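Uncharacterized hypothetical protein (Parabacteroides merdae, PDB 4EI0) is of unknown function and belongs to the DUF4466 family, with a chain rich in antiparallel beta-sheet and paired with a second copy in the assembly. Local coordinates at residues G49-G62 and G94-A108. Residues are numbered along the deposited sequence; the frame is centred on the assembly and turned at random. Where two conformers were deposited one is given.
Sequences GKLSSAQVVSSIAG and GTTTVIDFTVDTCAA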
ATOM      1  N   GLY B  49      -7.727  15.524   5.242  1.00 63.41           N
ATOM      2  CA  GLY B  49      -6.457  15.816   5.857  1.00 64.72           C
ATOM      3  C   GLY B  49      -5.566  14.589   5.793  1.00 63.14           C
ATOM      4  O   GLY B  49      -5.711  13.756   4.910  1.00 52.02           O
ATOM      5  N   LYS B  50      -4.628  14.517   6.721  1.00 48.61           N
ATOM      6  CA  LYS B  50      -3.610  13.461   6.745  1.00 50.69           C
ATOM      7  C   LYS B  50      -3.370  12.974   8.175  1.00 51.99           C
ATOM      8  O   LYS B  50      -3.663  13.665   9.153  1.00 48.88           O
ATOM      9  CB  LYS B  50      -2.304  13.950   6.135  1.00 47.82           C
ATOM     10  CG  LYS B  50      -2.359  14.618   4.755  1.00 48.55           C
ATOM     11  CD  LYS B  50      -2.660  13.647   3.661  1.00 43.94           C
ATOM     12  CE  LYS B  50      -2.744  14.318   2.310  1.00 46.66           C
ATOM     13  NZ  LYS B  50      -4.071  14.964   2.196  1.00 40.69           N
ATOM     14  N   LEU B  51      -2.808  11.783   8.299  1.00 43.67           N
ATOM     15  CA  LEU B  51      -2.522  11.212   9.606  1.00 44.68           C
ATOM     16  C   LEU B  51      -1.388  12.016  10.282  1.00 38.28           C
ATOM     17  O   LEU B  51      -0.380  12.273   9.651  1.00 44.14           O
ATOM     18  CB  LEU B  51      -2.153   9.722   9.452  1.00 43.44           C
ATOM     19  CG  LEU B  51      -3.228   8.816   8.864  1.00 41.92           C
ATOM     20  CD1 LEU B  51      -2.734   7.370   8.994  1.00 41.46           C
ATOM     21  CD2 LEU B  51      -4.594   8.964   9.572  1.00 39.61           C
ATOM     22  N   SER B  52      -1.537  12.342  11.600  1.00 37.80           N
ATOM     23  CA  SER B  52      -0.511  13.087  12.378  1.00 43.39           C
ATOM     24  C   SER B  52       0.305  12.263  13.366  1.00 49.74           C
ATOM     25  O   SER B  52       1.547  12.409  13.446  1.00 45.14           O
ATOM     26  CB  SER B  52      -1.174  14.241  13.141  1.00 45.94           C
ATOM     27  OG  SER B  52      -1.953  15.013  12.208  1.00 52.19           O
ATOM     28  N   SER B  53      -0.378  11.420  14.130  1.00 49.12           N
ATOM     29  CA  SER B  53       0.272  10.639  15.206  1.00 47.44           C
ATOM     30  C   SER B  53      -0.589   9.480  15.653  1.00 42.19           C
ATOM     31  O   SER B  53      -1.802   9.462  15.430  1.00 43.08           O
ATOM     32  CB  SER B  53       0.646  11.517  16.404  1.00 51.62           C
ATOM     33  OG  SER B  53      -0.505  12.033  17.056  1.00 46.59           O
ATOM     34  N   ALA B  54       0.062   8.513  16.298  1.00 43.90           N
ATOM     35  CA  ALA B  54      -0.612   7.321  16.840  1.00 45.45           C
ATOM     36  C   ALA B  54      -0.079   7.068  18.257  1.00 41.70           C
ATOM     37  O   ALA B  54       1.050   7.407  18.560  1.00 43.45           O
ATOM     38  CB  ALA B  54      -0.353   6.136  15.939  1.00 34.97           C
ATOM     39  N   GLN B  55      -0.880   6.453  19.104  1.00 38.76           N
ATOM     40  CA  GLN B  55      -0.474   6.188  20.441  1.00 40.51           C
ATOM     41  C   GLN B  55      -1.088   4.899  20.962  1.00 47.13           C
ATOM     42  O   GLN B  55      -2.150   4.511  20.511  1.00 40.89           O
ATOM     43  CB  GLN B  55      -0.919   7.399  21.297  1.00 44.67           C
ATOM     44  CG  GLN B  55      -0.924   7.169  22.752  1.00 45.99           C
ATOM     45  CD  GLN B  55      -1.357   8.390  23.510  1.00 44.49           C
ATOM     46  OE1 GLN B  55      -0.679   9.402  23.537  1.00 55.38           O
ATOM     47  NE2 GLN B  55      -2.488   8.277  24.175  1.00 49.17           N
ATOM     48  N   VAL B  56      -0.393   4.199  21.859  1.00 40.00           N
ATOM     49  CA  VAL B  56      -1.003   3.070  22.582  1.00 38.78           C
ATOM     50  C   VAL B  56      -0.682   3.241  24.053  1.00 41.61           C
ATOM     51  O   VAL B  56       0.472   3.582  24.417  1.00 42.36           O
ATOM     52  CB  VAL B  56      -0.461   1.712  22.236  1.00 44.85           C
ATOM     53  CG1 VAL B  56      -1.521   0.674  22.576  1.00 44.33           C
ATOM     54  CG2 VAL B  56      -0.030   1.650  20.833  1.00 49.57           C
ATOM     55  N   VAL B  57      -1.697   3.062  24.883  1.00 45.74           N
ATOM     56  CA  VAL B  57      -1.555   3.049  26.336  1.00 45.94           C
ATOM     57  C   VAL B  57      -1.831   1.606  26.749  1.00 44.00           C
ATOM     58  O   VAL B  57      -2.892   1.085  26.474  1.00 44.27           O
ATOM     59  CB  VAL B  57      -2.568   4.020  27.016  1.00 46.75           C
ATOM     60  CG1 VAL B  57      -2.499   3.884  28.538  1.00 48.55           C
ATOM     61  CG2 VAL B  57      -2.327   5.478  26.593  1.00 41.25           C
ATOM     62  N   SER B  58      -0.856   0.937  27.345  1.00 41.51           N
ATOM     63  CA  SER B  58      -1.072  -0.406  27.922  1.00 42.95           C
ATOM     64  C   SER B  58      -1.429  -0.288  29.385  1.00 49.07           C
ATOM     65  O   SER B  58      -1.101   0.711  30.019  1.00 52.50           O
ATOM     66  CB  SER B  58       0.193  -1.268  27.835  1.00 41.54           C
ATOM     67  OG  SER B  58       1.238  -0.641  28.518  1.00 47.98           O
ATOM     68  N   SER B  59      -2.059  -1.324  29.929  1.00 50.49           N
ATOM     69  CA  SER B  59      -2.529  -1.278  31.317  1.00 43.86           C
ATOM     70  C   SER B  59      -1.379  -1.600  32.290  1.00 42.26           C
ATOM     71  O   SER B  59      -1.466  -1.258  33.429  1.00 46.53           O
ATOM     72  CB  SER B  59      -3.710  -2.238  31.533  1.00 45.10           C
ATOM     73  OG  SER B  59      -3.318  -3.547  31.260  1.00 47.96           O
ATOM     74  N   ILE B  60      -0.343  -2.270  31.823  1.00 43.85           N
ATOM     75  CA  ILE B  60       0.870  -2.505  32.591  1.00 42.19           C
ATOM     76  C   ILE B  60       1.996  -2.116  31.626  1.00 46.97           C
ATOM     77  O   ILE B  60       2.051  -2.572  30.465  1.00 44.72           O
ATOM     78  CB  ILE B  60       1.014  -3.979  33.004  1.00 41.86           C
ATOM     79  CG1 ILE B  60      -0.094  -4.416  33.985  1.00 44.34           C
ATOM     80  CG2 ILE B  60       2.357  -4.193  33.638  1.00 49.03           C
ATOM     81  CD1 ILE B  60      -0.142  -5.921  34.188  1.00 48.13           C
ATOM     82  N   ALA B  61       2.911  -1.284  32.099  1.00 46.86           N
ATOM     83  CA  ALA B  61       3.949  -0.745  31.244  1.00 47.10           C
ATOM     84  C   ALA B  61       4.769  -1.847  30.627  1.00 46.86           C
ATOM     85  O   ALA B  61       5.206  -2.749  31.321  1.00 45.15           O
ATOM     86  CB  ALA B  61       4.852   0.166  32.068  1.00 47.58           C
ATOM     87  N   GLY B  62       5.040  -1.758  29.339  1.00 39.31           N
ATOM     88  CA  GLY B  62       5.792  -2.803  28.672  1.00 41.31           C
ATOM     89  C   GLY B  62       7.262  -2.802  29.058  1.00 44.34           C
ATOM     90  O   GLY B  62       7.751  -1.781  29.488  1.00 43.93           O
ATOM     91  N   GLY B  94       6.717   4.709  30.188  1.00 48.31           N
ATOM     92  CA  GLY B  94       5.849   3.878  31.043  1.00 50.50           C
ATOM     93  C   GLY B  94       4.842   3.123  30.179  1.00 44.19           C
ATOM     94  O   GLY B  94       5.191   2.371  29.272  1.00 43.95           O
ATOM     95  N   THR B  95       3.568   3.382  30.428  1.00 43.43           N
ATOM     96  CA  THR B  95       2.492   2.730  29.697  1.00 40.55           C
ATOM     97  C   THR B  95       2.225   3.234  28.288  1.00 45.46           C
ATOM     98  O   THR B  95       1.485   2.590  27.552  1.00 44.89           O
ATOM     99  CB  THR B  95       1.185   2.949  30.438  1.00 41.63           C
ATOM    100  OG1 THR B  95       0.961   4.371  30.567  1.00 43.56           O
ATOM    101  CG2 THR B  95       1.269   2.332  31.850  1.00 45.26           C
ATOM    102  N   THR B  96       2.797   4.379  27.914  1.00 40.19           N
ATOM    103  CA  THR B  96       2.383   5.095  26.699  1.00 40.24           C
ATOM    104  C   THR B  96       3.462   5.162  25.636  1.00 40.94           C
ATOM    105  O   THR B  96       4.560   5.660  25.888  1.00 46.36           O
ATOM    106  CB  THR B  96       1.908   6.516  27.077  1.00 40.23           C
ATOM    107  OG1 THR B  96       0.900   6.343  28.068  1.00 48.89           O
ATOM    108  CG2 THR B  96       1.296   7.328  25.872  1.00 38.64           C
ATOM    109  N   THR B  97       3.120   4.666  24.460  1.00 41.42           N
ATOM    110  CA  THR B  97       3.981   4.690  23.290  1.00 39.45           C
ATOM    111  C   THR B  97       3.364   5.659  22.276  1.00 41.31           C
ATOM    112  O   THR B  97       2.205   5.526  21.959  1.00 40.41           O
ATOM    113  CB  THR B  97       4.097   3.297  22.668  1.00 39.92           C
ATOM    114  OG1 THR B  97       4.684   2.391  23.607  1.00 41.81           O
ATOM    115  CG2 THR B  97       4.895   3.349  21.345  1.00 38.34           C
ATOM    116  N   VAL B  98       4.138   6.621  21.790  1.00 42.59           N
ATOM    117  CA  VAL B  98       3.640   7.577  20.806  0.50 38.50           C
ATOM    118  C   VAL B  98       4.558   7.555  19.612  1.00 37.43           C
ATOM    119  O   VAL B  98       5.783   7.333  19.737  1.00 40.09           O
ATOM    120  CB  VAL B  98       3.549   8.992  21.402  0.50 45.37           C
ATOM    121  CG1 VAL B  98       4.943   9.533  21.705  0.50 35.35           C
ATOM    122  CG2 VAL B  98       2.740   9.907  20.487  0.50 53.34           C
ATOM    123  N   ILE B  99       3.976   7.756  18.442  1.00 43.70           N
ATOM    124  CA  ILE B  99       4.756   7.850  17.221  1.00 40.38           C
ATOM    125  C   ILE B  99       4.121   8.947  16.327  1.00 41.38           C
ATOM    126  O   ILE B  99       2.898   9.046  16.250  1.00 40.22           O
ATOM    127  CB  ILE B  99       4.832   6.509  16.492  1.00 40.97           C
ATOM    128  CG1 ILE B  99       5.904   6.571  15.410  1.00 46.44           C
ATOM    129  CG2 ILE B  99       3.447   6.165  15.949  1.00 37.46           C
ATOM    130  CD1 ILE B  99       6.271   5.224  14.811  1.00 42.13           C
ATOM    131  N   ASP B 100       4.972   9.740  15.683  1.00 42.03           N
ATOM    132  CA  ASP B 100       4.543  10.862  14.821  1.00 46.76           C
ATOM    133  C   ASP B 100       4.731  10.518  13.376  1.00 52.46           C
ATOM    134  O   ASP B 100       5.799  10.001  13.000  1.00 44.79           O
ATOM    135  CB  ASP B 100       5.393  12.103  15.073  1.00 48.37           C
ATOM    136  CG  ASP B 100       5.039  12.809  16.358  1.00 55.49           C
ATOM    137  OD1 ASP B 100       3.884  12.750  16.759  1.00 59.97           O
ATOM    138  OD2 ASP B 100       5.922  13.426  16.966  1.00 92.07           O
ATOM    139  N   PHE B 101       3.745  10.867  12.544  1.00 46.11           N
ATOM    140  CA  PHE B 101       3.941  10.715  11.116  1.00 42.22           C
ATOM    141  C   PHE B 101       4.800  11.882  10.610  1.00 49.91           C
ATOM    142  O   PHE B 101       4.564  13.008  10.961  1.00 47.30           O
ATOM    143  CB  PHE B 101       2.603  10.681  10.403  1.00 45.02           C
ATOM    144  CG  PHE B 101       1.853   9.409  10.597  1.00 40.54           C
ATOM    145  CD1 PHE B 101       1.090   9.220  11.712  1.00 42.15           C
ATOM    146  CD2 PHE B 101       1.864   8.437   9.622  1.00 45.06           C
ATOM    147  CE1 PHE B 101       0.401   8.062  11.895  1.00 42.09           C
ATOM    148  CE2 PHE B 101       1.202   7.256   9.807  1.00 44.84           C
ATOM    149  CZ  PHE B 101       0.457   7.066  10.931  1.00 43.82           C
ATOM    150  N   THR B 102       5.800  11.608   9.793  1.00 44.48           N
ATOM    151  CA  THR B 102       6.595  12.666   9.156  1.00 43.80           C
ATOM    152  C   THR B 102       6.339  12.655   7.657  1.00 44.03           C
ATOM    153  O   THR B 102       6.935  13.423   6.960  1.00 44.24           O
ATOM    154  CB  THR B 102       8.099  12.473   9.446  1.00 53.03           C
ATOM    155  OG1 THR B 102       8.430  11.105   9.172  1.00 45.82           O
ATOM    156  CG2 THR B 102       8.386  12.767  10.959  1.00 47.06           C
ATOM    157  N   VAL B 103       5.475  11.770   7.150  1.00 37.43           N
ATOM    158  CA  VAL B 103       5.173  11.673   5.705  1.00 39.94           C
ATOM    159  C   VAL B 103       3.687  11.878   5.550  1.00 39.07           C
ATOM    160  O   VAL B 103       2.872  11.358   6.374  1.00 42.67           O
ATOM    161  CB  VAL B 103       5.644  10.321   5.107  1.00 42.74           C
ATOM    162  CG1 VAL B 103       5.141  10.099   3.657  1.00 39.45           C
ATOM    163  CG2 VAL B 103       7.189  10.201   5.141  1.00 43.63           C
ATOM    164  N   ASP B 104       3.281  12.601   4.507  1.00 43.46           N
ATOM    165  CA  ASP B 104       1.851  12.809   4.291  1.00 39.63           C
ATOM    166  C   ASP B 104       1.242  11.479   3.805  1.00 34.27           C
ATOM    167  O   ASP B 104       1.628  10.938   2.729  1.00 39.97           O
ATOM    168  CB  ASP B 104       1.544  13.836   3.195  1.00 42.56           C
ATOM    169  CG  ASP B 104       1.788  15.264   3.633  1.00 51.23           C
ATOM    170  OD1 ASP B 104       2.141  15.489   4.815  1.00 50.06           O
ATOM    171  OD2 ASP B 104       1.612  16.163   2.766  1.00 55.27           O
ATOM    172  N   THR B 105       0.251  11.012   4.557  1.00 38.09           N
ATOM    173  CA  THR B 105      -0.578   9.946   4.071  1.00 40.24           C
ATOM    174  C   THR B 105      -1.946  10.003   4.678  1.00 38.58           C
ATOM    175  O   THR B 105      -2.122  10.451   5.809  1.00 42.76           O
ATOM    176  CB  THR B 105       0.062   8.576   4.342  1.00 48.67           C
ATOM    177  OG1 THR B 105      -0.742   7.576   3.709  1.00 52.03           O
ATOM    178  CG2 THR B 105       0.213   8.352   5.814  1.00 40.43           C
ATOM    179  N   CYS B 106      -2.922   9.481   3.940  1.00 41.22           N
ATOM    180  CA  CYS B 106      -4.274   9.356   4.488  1.00 48.65           C
ATOM    181  C   CYS B 106      -4.597   7.997   5.095  1.00 54.40           C
ATOM    182  O   CYS B 106      -5.687   7.806   5.605  1.00 46.09           O
ATOM    183  CB  CYS B 106      -5.282   9.686   3.409  1.00 40.07           C
ATOM    184  SG  CYS B 106      -5.267   8.599   2.000  1.00 49.97           S
ATOM    185  N   ALA B 107      -3.677   7.041   5.038  1.00 43.70           N
ATOM    186  CA  ALA B 107      -3.992   5.674   5.476  1.00 40.90           C
ATOM    187  C   ALA B 107      -2.707   4.952   5.795  1.00 41.14           C
ATOM    188  O   ALA B 107      -1.721   5.065   5.056  1.00 42.42           O
ATOM    189  CB  ALA B 107      -4.852   4.886   4.453  1.00 40.60           C
ATOM    190  N   ALA B 108      -2.689   4.256   6.931  1.00 37.44           N
ATOM    191  CA  ALA B 108      -1.471   3.499   7.287  1.00 40.37           C
ATOM    192  C   ALA B 108      -1.845   2.368   8.235  1.00 39.08           C
ATOM    193  O   ALA B 108      -2.868   2.406   8.899  1.00 38.51           O
ATOM    194  CB  ALA B 108      -0.455   4.385   7.950  1.00 37.72           C
TER
HETATM  195  O   HOH W   1       0.515  12.113   7.303  1.00 42.95           O
HETATM  196  O   HOH W   2       2.679  14.704  12.520  1.00 61.98           O
HETATM  197  O   HOH W   3       4.205   0.363  27.643  1.00 44.49           O
HETATM  198  O   HOH W   4       7.556   0.853  29.176  1.00 43.86           O
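Leu51 and Phe101 lie side by side, and the CB of Leu51 sits over the middle of the Phe101 ring in a CH-pi contact, 3.8 Å from the centroid. Phe101 is turned with CG anti to its own carbonyl carbon (chi1 -73°), which lays the ring against 49-62, its edge set on the backbone of Ser52 and Ser53. Beyond the ring, Leu51 CD1 rests in the groove where Phe101 CZ (3.7 Å) and Ala108 CB (3.9 Å) meet, at the bend where 101-108 passes from one sheet to the other. Leu51 N closes this bend with a nearly straight bond to Thr105 O (2.9 Å). With an alanine at Phe101, Leu51 CB is likely to lose its aromatic face, CD1 to shift more freely, and Ser52 and Ser53 to lose the edge packed on their backbone.

From here strand 51-58, the middle one of a five-stranded antiparallel sheet, pairs with 96-100 on one side and 124-133 on the other; Ser52 and Ser53 form a classic beta bulge opposite Lys132. A second antiparallel sheet, containing 67-75 and 107-115, packs against the side bearing Val56, Thr97 and Ile99, with Phe68 touching all three. There the small Ala54 takes the CG2 branch of Ile99 against its CB at 3.8 Å. On the other side, the extended Gln55 lies across the methyl of Thr96, its OE1 3.7 Å from CG2, while Val57 CG2 runs alongside Thr96 OG1. At the far end Thr95 CB presses to 3.2 Å from Ser58 O, and Ala61 CB rests on the backbone of Gly94.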